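Local atomic coordinates of Bis(5'-nucleosyl)-tetraphosphatase [asymmetrical] (PDB entry 1KTG), a protein that hydrolyses diadenosine tetraphosphate asymmetrically to AMP and ATP with the help of divalent metal ions, as a member of the Nudix hydrolase family. Residues V9-L14 with L89-N94. Sequence-based numbering, arbitrary orientation.
Sequences VIYRKL and LAKLNN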
# COMPACT_ATOMS: atom_id res chain seq x y z
N VAL A 9 -0.29 0.02 -3.36
CA VAL A 9 0.76 -0.97 -3.17
C VAL A 9 1.91 -0.42 -4.01
O VAL A 9 1.93 -0.55 -5.22
CB VAL A 9 0.33 -2.36 -3.64
CG1 VAL A 9 1.53 -3.33 -3.64
CG2 VAL A 9 -0.76 -2.90 -2.74
N ILE A 10 2.81 0.28 -3.34
CA ILE A 10 3.99 0.84 -3.99
C ILE A 10 5.06 -0.23 -4.14
O ILE A 10 5.34 -0.96 -3.20
CB ILE A 10 4.57 1.95 -3.12
CG1 ILE A 10 3.53 3.03 -2.81
CG2 ILE A 10 5.85 2.50 -3.77
CD1 ILE A 10 3.00 3.74 -4.01
N TYR A 11 5.65 -0.31 -5.33
CA TYR A 11 6.78 -1.20 -5.56
C TYR A 11 7.87 -0.45 -6.28
O TYR A 11 7.63 0.61 -6.89
CB TYR A 11 6.39 -2.44 -6.37
CG TYR A 11 6.18 -2.20 -7.85
CD1 TYR A 11 7.15 -2.55 -8.77
CD2 TYR A 11 5.00 -1.66 -8.33
CE1 TYR A 11 6.97 -2.35 -10.14
CE2 TYR A 11 4.80 -1.46 -9.69
CZ TYR A 11 5.78 -1.80 -10.59
OH TYR A 11 5.58 -1.60 -11.95
N ARG A 12 9.06 -1.01 -6.22
CA ARG A 12 10.18 -0.51 -6.98
C ARG A 12 10.92 -1.70 -7.54
O ARG A 12 10.67 -2.85 -7.15
CB ARG A 12 11.10 0.35 -6.11
CG ARG A 12 11.97 -0.46 -5.15
CD ARG A 12 12.80 0.40 -4.21
NE ARG A 12 13.62 -0.41 -3.32
CZ ARG A 12 14.45 0.08 -2.42
NH1 ARG A 12 14.60 1.40 -2.28
NH2 ARG A 12 15.16 -0.76 -1.67
N LYS A 13 11.82 -1.43 -8.48
CA LYS A 13 12.66 -2.48 -9.02
C LYS A 13 14.08 -2.12 -8.59
O LYS A 13 14.58 -1.05 -8.94
CB LYS A 13 12.52 -2.58 -10.54
CG LYS A 13 12.31 -3.99 -11.03
CD LYS A 13 12.01 -4.07 -12.51
CE LYS A 13 10.97 -5.13 -12.78
NZ LYS A 13 11.07 -5.61 -14.17
N LEU A 14 14.70 -2.95 -7.76
CA LEU A 14 16.05 -2.69 -7.29
C LEU A 14 17.00 -3.69 -7.91
O LEU A 14 16.96 -4.87 -7.57
CB LEU A 14 16.11 -2.77 -5.77
CG LEU A 14 17.50 -2.63 -5.16
CD1 LEU A 14 18.11 -1.28 -5.47
CD2 LEU A 14 17.47 -2.87 -3.68
N LEU A 89 -1.90 -0.92 -7.70
CA LEU A 89 -0.45 -1.15 -7.79
C LEU A 89 0.21 0.10 -8.41
O LEU A 89 -0.31 0.67 -9.35
CB LEU A 89 -0.18 -2.40 -8.64
CG LEU A 89 1.27 -2.87 -8.77
CD1 LEU A 89 1.84 -3.31 -7.43
CD2 LEU A 89 1.39 -3.98 -9.80
N ALA A 90 1.35 0.52 -7.88
CA ALA A 90 2.00 1.73 -8.37
C ALA A 90 3.52 1.62 -8.28
O ALA A 90 4.06 1.27 -7.23
CB ALA A 90 1.53 2.92 -7.56
N LYS A 91 4.19 1.93 -9.38
CA LYS A 91 5.63 1.85 -9.43
C LYS A 91 6.28 3.16 -9.02
O LYS A 91 5.95 4.21 -9.57
CB LYS A 91 6.10 1.51 -10.83
CG LYS A 91 7.61 1.42 -10.97
CD LYS A 91 8.02 0.91 -12.34
CE LYS A 91 9.52 0.74 -12.44
NZ LYS A 91 9.91 0.19 -13.77
N LEU A 92 7.19 3.09 -8.06
CA LEU A 92 8.02 4.24 -7.71
C LEU A 92 9.15 4.26 -8.73
O LEU A 92 10.05 3.45 -8.67
CB LEU A 92 8.57 4.10 -6.29
CG LEU A 92 9.38 5.31 -5.78
CD1 LEU A 92 8.49 6.53 -5.61
CD2 LEU A 92 10.05 4.94 -4.46
N ASN A 93 9.09 5.21 -9.65
CA ASN A 93 10.00 5.25 -10.79
C ASN A 93 11.46 5.54 -10.50
O ASN A 93 12.35 4.93 -11.08
CB ASN A 93 9.46 6.24 -11.79
CG ASN A 93 8.15 5.76 -12.38
OD1 ASN A 93 8.06 4.61 -12.78
ND2 ASN A 93 7.15 6.62 -12.41
N ASN A 94 11.69 6.49 -9.60
CA ASN A 94 13.05 6.92 -9.27
C ASN A 94 13.41 6.59 -7.82
O ASN A 94 12.54 6.22 -7.03
CB ASN A 94 13.17 8.41 -9.54
CG ASN A 94 13.37 8.72 -11.01
OD1 ASN A 94 14.18 8.08 -11.69
ND2 ASN A 94 12.63 9.70 -11.51
O HOH W 1 12.08 1.44 -9.58
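Three backbone hydrogen bonds zip strand 9-14 to strand 89-92 in parallel register: Ala90 N gives to Val9 O, Tyr11 N to Ala90 O (2.9 Å), and Leu92 N to Tyr11 O, the straightest, at 172°. Beyond Leu92 the direct ladder gives way to a water, which accepts from Lys13 N and donates to Leu92 O, bridging the diverging strands.

The Tyr11 ring is at the centre of the contacts on the face carrying Val9, Tyr11, Leu89 and Lys91. With CG held between its backbone N and carbonyl carbon (chi1 75°), Tyr11 swings its ring across to the neighbouring strand, where one face lies over Lys91 CA and Tyr11 CZ comes within 3.3 Å of Lys91 CB. Lys91 CG makes an off-centre CH-pi contact 4.2 Å from the centroid of the Tyr11 ring; the long aliphatic part of lysine suits this place, running on past Tyr11 OH toward its ammonium end. Leu89 CD1 packs obliquely against Tyr11 CD2 at 3.7 Å and also meets Val9 CG1. Tyr11 OH is hydrogen-bonded to His67 NE2, so a leucine here would probably leave that nitrogen without this hydroxyl and Lys91 CB and CG without their aromatic cover.

Apolar Ile10, Ala90 and Leu92 suit the other, buried face, where Trp109 lies against Ile10 and Leu92: Ile10 CD1 reaches Ala90 CB (3.9 Å), a methyl small enough to take it without crowding, while Ile10 CG2 touches Leu92 CB. Helix 122-137 packs on Val9, Tyr11 and Leu89. The contact is thus a parallel strand pair in the mixed sheet of the alpha/beta/alpha Nudix fold.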